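Local coordinates for ethanolamine utilization protein EutJ (Carboxydothermus hydrogenoformans Z-2901, PDB 3H1Q) that binds ATP in the cleft of a probably actin-like nucleotide-binding fold and is assigned to ethanolamine utilization, with its precise role unsettled, at residues Ile76-Lys81 / Ala116-Glu121; Leu10-Asp15 / Glu48-Ala53. One frame throughout, in Å; residues are numbered along the deposited sequence.

From the N terminus, helix 3-18 comes first, and contact 2 closes when the chain, having run through strands 30-34 and 39-45, enters strand 51-58 and lays its beginning against that helix. Strand 51-58 leads on to helix 70-87, where contact 1 opens; it closes after strand 94-98 and helix 110-117, at the turn into strand 121-126. The two loops therefore follow in series, neither nested nor crossing. The centres of the two contacts lie about 20 Å apart and their nearest atoms about 8 Å. Strands 51-58 and 121-126 are the outermost of one five-stranded mixed sheet: contact 2 ties helix 3-18 to the first, contact 1 ties helix 70-87 to the turn leading into the other.

Contact 1. Residues Ile76-Lys81 / Ala116-Glu121; sequences IVRELK and AGAGLE
A Schellman motif following helix 110-117 supplies one face of this contact: Ala118 and Gly119 turn the chain toward strand 121-126 beside helix 70-87. Gly119 has a phi of 103°, and its N donates to Ala116 O at 2.8 Å, a bond back into the last turn. At this phi a CB would lie against Ala118 O and near Lys81 CE, which is consistent with a glycine. Ala118 makes the closest backbone approach, its CA 5.0 Å from Arg78 CA. Its methyl is directed at the helix, where Val77 CG1 meets Ala118 CB at 3.2 Å and Arg78 CG reaches the same CB at 3.5 Å. With CG1 anti to the backbone N (chi1 176°), Val77 presents that branch to the turn. Lys81 runs alongside Leu120 in the opposite direction, Lys81 CD lying 3.7 Å from Leu120 CG, and then bends so that its amine meets the carboxylate of Glu85 in a salt bridge and the carbonyl O of Leu92 in a hydrogen bond. An alanine in place of Lys81 would probably uncover the Leu120 branches and leave Glu85 without its ammonium mate. In total 284 Å² is buried, and the side-chain touches are largely aliphatic: Arg78 and Lys81 lend methylenes, and the ammonium of Lys81 finds its partners outside the two segments.

Contact 2. Residues Leu10-Asp15 / Glu48-Ala53; sequences LNLLND and EGIPVA
The carbonyl O of Pro51 accepts a hydrogen bond from the side-chain amide of Asn23, ND2 being the donor, while Leu12 packs beside it, CD2 lying 3.7 Å from Pro51 O. The oxygen thus has a polar partner outside the two segments and an apolar neighbour on helix 3-18. Around it the contact is hydrocarbon. The CB of Pro51 points at the helix, and two consecutive leucines share it: Leu13 CD1 approaches Pro51 CB to 3.9 Å, and Leu12 CD2 approaches the same atom to 4.0 Å. Their attitudes differ, since the Leu13 side chain crosses the proline at about a right angle and the Leu12 side chain at a slant. Leu13 starts off across the line to the strand, yet with CG anti to the backbone N (chi1 -168°) its end swings nearer, so that CD1 also comes within 4.0 Å of Ala53 O. Leu12 CD2 reaches further back to Ile50, 4.3 Å from Ile50 CG2, an outlying touch. In total 203 Å² is buried, most of it on Pro51, Leu12 and Leu13.

The axes of helix 10-15 and strand 51-53 run almost parallel, 3° apart, with a closest approach of 8.3 Å. Just beyond the proline, Val52 and Ala53 both pair with Val44 in a classic beta bulge. Strand 51-58 is the outermost strand of the five-stranded sheet, with Val52 also bonded through its backbone to Asn23. Val52 turns its side chain away from the helix to touch Val44 and Leu88. Helix 3-18 thus touches strands 39-45 and 51-58, Leu13 packing on Val43 as well as Pro51, and meets helix 263-269 where Leu10 packs on Val263 and Leu266.

Contact 1. Residues Ile76-Lys81 / Ala116-Glu121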
ATOM      1  N   ILE A  76      -3.246 -17.376  -2.217  1.00 40.05           N
ATOM      2  CA  ILE A  76      -3.193 -16.096  -2.963  1.00 39.46           C
ATOM      3  C   ILE A  76      -1.778 -15.848  -3.488  1.00 38.87           C
ATOM      4  O   ILE A  76      -1.582 -15.732  -4.704  1.00 38.94           O
ATOM      5  CB  ILE A  76      -3.702 -14.850  -2.143  1.00 39.88           C
ATOM      6  CG1 ILE A  76      -5.160 -15.011  -1.663  1.00 39.70           C
ATOM      7  CG2 ILE A  76      -3.529 -13.545  -2.950  1.00 39.69           C
ATOM      8  CD1 ILE A  76      -6.180 -15.200  -2.779  1.00 40.04           C
ATOM      9  N   VAL A  77      -0.785 -15.792  -2.609  1.00 37.73           N
ATOM     10  CA  VAL A  77       0.569 -15.620  -3.121  1.00 37.43           C
ATOM     11  C   VAL A  77       0.878 -16.658  -4.197  1.00 38.83           C
ATOM     12  O   VAL A  77       1.378 -16.325  -5.272  1.00 38.87           O
ATOM     13  CB  VAL A  77       1.597 -15.719  -2.043  1.00 36.84           C
ATOM     14  CG1 VAL A  77       2.998 -15.636  -2.637  1.00 33.30           C
ATOM     15  CG2 VAL A  77       1.340 -14.631  -1.035  1.00 36.20           C
ATOM     16  N   ARG A  78       0.554 -17.922  -3.928  1.00 40.01           N
ATOM     17  CA  ARG A  78       0.772 -18.940  -4.940  1.00 40.06           C
ATOM     18  C   ARG A  78       0.097 -18.579  -6.248  1.00 40.42           C
ATOM     19  O   ARG A  78       0.744 -18.623  -7.288  1.00 40.57           O
ATOM     20  CB  ARG A  78       0.399 -20.322  -4.440  1.00 39.55           C
ATOM     21  CG  ARG A  78       1.545 -20.883  -3.662  1.00 40.28           C
ATOM     22  CD  ARG A  78       1.261 -22.235  -3.079  1.00 41.96           C
ATOM     23  NE  ARG A  78       0.880 -23.214  -4.093  1.00 42.91           N
ATOM     24  CZ  ARG A  78       1.705 -24.090  -4.648  1.00 44.07           C
ATOM     25  NH1 ARG A  78       2.993 -24.117  -4.300  1.00 44.27           N
ATOM     26  NH2 ARG A  78       1.236 -24.931  -5.567  1.00 45.91           N
ATOM     27  N   GLU A  79      -1.171 -18.176  -6.211  1.00 40.94           N
ATOM     28  CA  GLU A  79      -1.879 -17.943  -7.476  1.00 42.21           C
ATOM     29  C   GLU A  79      -1.313 -16.723  -8.245  1.00 41.41           C
ATOM     30  O   GLU A  79      -1.265 -16.717  -9.490  1.00 40.94           O
ATOM     31  CB  GLU A  79      -3.413 -17.920  -7.297  1.00 42.81           C
ATOM     32  CG  GLU A  79      -4.048 -16.613  -6.821  1.00 48.98           C
ATOM     33  CD  GLU A  79      -5.418 -16.834  -6.087  1.00 58.68           C
ATOM     34  OE1 GLU A  79      -5.461 -17.528  -5.012  1.00 60.44           O
ATOM     35  OE2 GLU A  79      -6.454 -16.296  -6.585  1.00 61.21           O
ATOM     36  N   LEU A  80      -0.838 -15.733  -7.480  1.00 40.32           N
ATOM     37  CA  LEU A  80      -0.190 -14.557  -8.028  1.00 38.92           C
ATOM     38  C   LEU A  80       1.125 -14.946  -8.687  1.00 38.45           C
ATOM     39  O   LEU A  80       1.310 -14.678  -9.884  1.00 38.95           O
ATOM     40  CB  LEU A  80       0.035 -13.491  -6.953  1.00 38.77           C
ATOM     41  CG  LEU A  80      -1.197 -12.955  -6.228  1.00 38.35           C
ATOM     42  CD1 LEU A  80      -0.767 -11.926  -5.253  1.00 37.77           C
ATOM     43  CD2 LEU A  80      -2.257 -12.382  -7.170  1.00 37.37           C
ATOM     44  N   LYS A  81       2.015 -15.594  -7.928  1.00 37.18           N
ATOM     45  CA  LYS A  81       3.286 -16.072  -8.462  1.00 36.17           C
ATOM     46  C   LYS A  81       3.102 -16.789  -9.779  1.00 36.08           C
ATOM     47  O   LYS A  81       3.914 -16.638 -10.691  1.00 36.69           O
ATOM     48  CB  LYS A  81       3.962 -17.024  -7.507  1.00 35.78           C
ATOM     49  CG  LYS A  81       5.401 -17.282  -7.846  1.00 34.90           C
ATOM     50  CD  LYS A  81       6.119 -17.927  -6.684  1.00 35.97           C
ATOM     51  CE  LYS A  81       6.361 -19.405  -6.929  1.00 37.02           C
ATOM     52  NZ  LYS A  81       7.582 -19.624  -7.738  1.00 37.99           N
ATOM     53  N   ALA A 116       7.781 -18.026   1.811  1.00 37.52           N
ATOM     54  CA  ALA A 116       8.430 -19.351   1.798  1.00 36.94           C
ATOM     55  C   ALA A 116       7.417 -20.413   1.412  1.00 36.96           C
ATOM     56  O   ALA A 116       7.645 -21.167   0.479  1.00 37.87           O
ATOM     57  CB  ALA A 116       9.040 -19.657   3.140  1.00 35.72           C
ATOM     58  N   GLY A 117       6.277 -20.435   2.090  1.00 36.84           N
ATOM     59  CA  GLY A 117       5.193 -21.337   1.741  1.00 36.85           C
ATOM     60  C   GLY A 117       4.642 -21.225   0.333  1.00 37.42           C
ATOM     61  O   GLY A 117       3.972 -22.131  -0.124  1.00 37.61           O
ATOM     62  N   ALA A 118       4.874 -20.114  -0.370  1.00 38.23           N
ATOM     63  CA  ALA A 118       4.420 -20.031  -1.772  1.00 38.40           C
ATOM     64  C   ALA A 118       5.549 -20.423  -2.741  1.00 38.71           C
ATOM     65  O   ALA A 118       5.361 -20.514  -3.957  1.00 38.55           O
ATOM     66  CB  ALA A 118       3.834 -18.683  -2.093  1.00 38.11           C
ATOM     67  N   GLY A 119       6.718 -20.683  -2.169  1.00 38.74           N
ATOM     68  CA  GLY A 119       7.800 -21.234  -2.912  1.00 39.41           C
ATOM     69  C   GLY A 119       8.817 -20.194  -3.250  1.00 40.40           C
ATOM     70  O   GLY A 119       9.495 -20.302  -4.281  1.00 41.43           O
ATOM     71  N   LEU A 120       8.940 -19.202  -2.372  1.00 40.56           N
ATOM     72  CA  LEU A 120       9.871 -18.113  -2.565  1.00 40.79           C
ATOM     73  C   LEU A 120      10.841 -18.078  -1.401  1.00 41.30           C
ATOM     74  O   LEU A 120      10.416 -17.930  -0.257  1.00 41.33           O
ATOM     75  CB  LEU A 120       9.097 -16.796  -2.683  1.00 40.54           C
ATOM     76  CG  LEU A 120       8.254 -16.693  -3.962  1.00 40.47           C
ATOM     77  CD1 LEU A 120       7.207 -15.595  -3.921  1.00 36.82           C
ATOM     78  CD2 LEU A 120       9.170 -16.512  -5.158  1.00 40.53           C
ATOM     79  N   GLU A 121      12.135 -18.229  -1.672  1.00 41.91           N
ATOM     80  CA  GLU A 121      13.120 -18.088  -0.606  1.00 43.28           C
ATOM     81  C   GLU A 121      13.071 -16.640  -0.175  1.00 43.72           C
ATOM     82  O   GLU A 121      13.205 -15.733  -1.000  1.00 43.55           O
ATOM     83  CB  GLU A 121      14.536 -18.475  -1.022  1.00 43.20           C
ATOM     84  CG  GLU A 121      14.619 -19.237  -2.337  1.00 48.52           C
ATOM     85  CD  GLU A 121      15.708 -20.313  -2.356  1.00 55.04           C
ATOM     86  OE1 GLU A 121      16.272 -20.607  -1.261  1.00 58.30           O
ATOM     87  OE2 GLU A 121      15.987 -20.871  -3.460  1.00 55.54           O
TER

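Contact 2. Residues Leu10-Asp15 / Glu48-Ala53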
ATOM      1  N   LEU A  10       4.768   4.078 -11.376  1.00 39.07           N
ATOM      2  CA  LEU A  10       3.471   3.737 -10.819  1.00 37.86           C
ATOM      3  C   LEU A  10       2.416   3.606 -11.893  1.00 37.34           C
ATOM      4  O   LEU A  10       1.516   2.791 -11.791  1.00 36.86           O
ATOM      5  CB  LEU A  10       3.022   4.846  -9.879  1.00 38.17           C
ATOM      6  CG  LEU A  10       3.145   4.779  -8.357  1.00 38.90           C
ATOM      7  CD1 LEU A  10       4.379   4.006  -7.932  1.00 39.01           C
ATOM      8  CD2 LEU A  10       3.087   6.213  -7.748  1.00 38.10           C
ATOM      9  N   ASN A  11       2.480   4.454 -12.911  1.00 37.19           N
ATOM     10  CA  ASN A  11       1.512   4.330 -13.992  1.00 36.26           C
ATOM     11  C   ASN A  11       1.758   3.031 -14.738  1.00 35.59           C
ATOM     12  O   ASN A  11       0.791   2.334 -15.092  1.00 35.87           O
ATOM     13  CB  ASN A  11       1.517   5.531 -14.921  1.00 35.87           C
ATOM     14  CG  ASN A  11       0.599   6.621 -14.447  1.00 36.27           C
ATOM     15  OD1 ASN A  11       0.980   7.771 -14.401  1.00 37.84           O
ATOM     16  ND2 ASN A  11      -0.629   6.270 -14.104  1.00 38.45           N
ATOM     17  N   LEU A  12       3.041   2.698 -14.920  1.00 33.95           N
ATOM     18  CA  LEU A  12       3.429   1.456 -15.571  1.00 32.94           C
ATOM     19  C   LEU A  12       2.879   0.280 -14.778  1.00 32.79           C
ATOM     20  O   LEU A  12       2.075  -0.520 -15.288  1.00 32.73           O
ATOM     21  CB  LEU A  12       4.954   1.340 -15.682  1.00 32.44           C
ATOM     22  CG  LEU A  12       5.508   0.148 -16.470  1.00 31.25           C
ATOM     23  CD1 LEU A  12       4.987   0.146 -17.889  1.00 27.99           C
ATOM     24  CD2 LEU A  12       7.032   0.100 -16.467  1.00 29.55           C
ATOM     25  N   LEU A  13       3.295   0.213 -13.513  1.00 32.05           N
ATOM     26  CA  LEU A  13       2.963  -0.886 -12.648  1.00 30.56           C
ATOM     27  C   LEU A  13       1.483  -1.036 -12.595  1.00 30.23           C
ATOM     28  O   LEU A  13       0.973  -2.146 -12.531  1.00 30.80           O
ATOM     29  CB  LEU A  13       3.511  -0.668 -11.260  1.00 30.03           C
ATOM     30  CG  LEU A  13       3.450  -1.900 -10.368  1.00 29.63           C
ATOM     31  CD1 LEU A  13       4.062  -3.082 -11.033  1.00 29.85           C
ATOM     32  CD2 LEU A  13       4.154  -1.635  -9.090  1.00 29.19           C
ATOM     33  N   ASN A  14       0.767   0.065 -12.662  1.00 30.02           N
ATOM     34  CA  ASN A  14      -0.674  -0.076 -12.647  1.00 30.67           C
ATOM     35  C   ASN A  14      -1.216  -0.865 -13.850  1.00 31.36           C
ATOM     36  O   ASN A  14      -2.140  -1.688 -13.716  1.00 30.55           O
ATOM     37  CB  ASN A  14      -1.382   1.260 -12.575  1.00 30.41           C
ATOM     38  CG  ASN A  14      -2.854   1.086 -12.517  1.00 29.68           C
ATOM     39  OD1 ASN A  14      -3.336   0.539 -11.550  1.00 33.14           O
ATOM     40  ND2 ASN A  14      -3.587   1.500 -13.560  1.00 27.09           N
ATOM     41  N   ASP A  15      -0.644  -0.583 -15.023  1.00 31.81           N
ATOM     42  CA  ASP A  15      -0.983  -1.315 -16.204  1.00 32.37           C
ATOM     43  C   ASP A  15      -0.492  -2.755 -16.210  1.00 31.07           C
ATOM     44  O   ASP A  15      -1.243  -3.651 -16.596  1.00 30.22           O
ATOM     45  CB  ASP A  15      -0.525  -0.566 -17.430  1.00 33.46           C
ATOM     46  CG  ASP A  15      -1.587   0.381 -17.924  1.00 40.01           C
ATOM     47  OD1 ASP A  15      -2.783  -0.014 -17.973  1.00 47.24           O
ATOM     48  OD2 ASP A  15      -1.252   1.539 -18.258  1.00 47.40           O
ATOM     49  N   GLU A  48      17.235  -1.938 -11.150  1.00 46.34           N
ATOM     50  CA  GLU A  48      17.089  -0.504 -10.937  1.00 46.29           C
ATOM     51  C   GLU A  48      15.643  -0.161 -10.566  1.00 45.28           C
ATOM     52  O   GLU A  48      15.223   0.992 -10.613  1.00 46.04           O
ATOM     53  CB  GLU A  48      17.519   0.287 -12.186  1.00 47.18           C
ATOM     54  CG  GLU A  48      18.672  -0.321 -13.036  1.00 51.10           C
ATOM     55  CD  GLU A  48      19.784  -0.957 -12.187  1.00 57.29           C
ATOM     56  OE1 GLU A  48      20.183  -0.340 -11.167  1.00 61.15           O
ATOM     57  OE2 GLU A  48      20.256  -2.077 -12.527  1.00 59.49           O
ATOM     58  N   GLY A  49      14.861  -1.160 -10.210  1.00 43.90           N
ATOM     59  CA  GLY A  49      13.544  -0.885  -9.679  1.00 42.19           C
ATOM     60  C   GLY A  49      12.516  -0.489 -10.708  1.00 40.88           C
ATOM     61  O   GLY A  49      11.417  -0.056 -10.358  1.00 40.80           O
ATOM     62  N   ILE A  50      12.843  -0.624 -11.980  1.00 39.52           N
ATOM     63  CA  ILE A  50      11.800  -0.421 -12.953  1.00 38.79           C
ATOM     64  C   ILE A  50      10.893  -1.656 -12.963  1.00 37.56           C
ATOM     65  O   ILE A  50      11.399  -2.771 -13.048  1.00 37.51           O
ATOM     66  CB  ILE A  50      12.333  -0.162 -14.334  1.00 38.78           C
ATOM     67  CG1 ILE A  50      13.228   1.061 -14.324  1.00 38.68           C
ATOM     68  CG2 ILE A  50      11.171   0.105 -15.266  1.00 39.82           C
ATOM     69  CD1 ILE A  50      13.634   1.480 -15.722  1.00 38.28           C
ATOM     70  N   PRO A  51       9.564  -1.447 -12.851  1.00 36.15           N
ATOM     71  CA  PRO A  51       8.540  -2.481 -12.875  1.00 35.36           C
ATOM     72  C   PRO A  51       8.613  -3.371 -14.094  1.00 34.78           C
ATOM     73  O   PRO A  51       8.727  -2.888 -15.202  1.00 34.37           O
ATOM     74  CB  PRO A  51       7.235  -1.687 -12.891  1.00 35.39           C
ATOM     75  CG  PRO A  51       7.567  -0.448 -12.209  1.00 35.90           C
ATOM     76  CD  PRO A  51       8.975  -0.127 -12.594  1.00 35.74           C
ATOM     77  N   VAL A  52       8.572  -4.680 -13.838  1.00 35.24           N
ATOM     78  CA  VAL A  52       8.605  -5.752 -14.848  1.00 34.66           C
ATOM     79  C   VAL A  52       7.268  -6.512 -14.889  1.00 34.62           C
ATOM     80  O   VAL A  52       6.792  -6.870 -15.965  1.00 35.04           O
ATOM     81  CB  VAL A  52       9.734  -6.729 -14.560  1.00 34.12           C
ATOM     82  CG1 VAL A  52       9.595  -7.943 -15.417  1.00 33.82           C
ATOM     83  CG2 VAL A  52      11.048  -6.066 -14.821  1.00 33.78           C
ATOM     84  N   ALA A  53       6.652  -6.720 -13.724  1.00 34.15           N
ATOM     85  CA  ALA A  53       5.410  -7.489 -13.614  1.00 33.52           C
ATOM     86  C   ALA A  53       4.727  -7.244 -12.292  1.00 32.94           C
ATOM     87  O   ALA A  53       5.389  -6.855 -11.320  1.00 32.79           O
ATOM     88  CB  ALA A  53       5.719  -8.990 -13.739  1.00 33.51           C
TER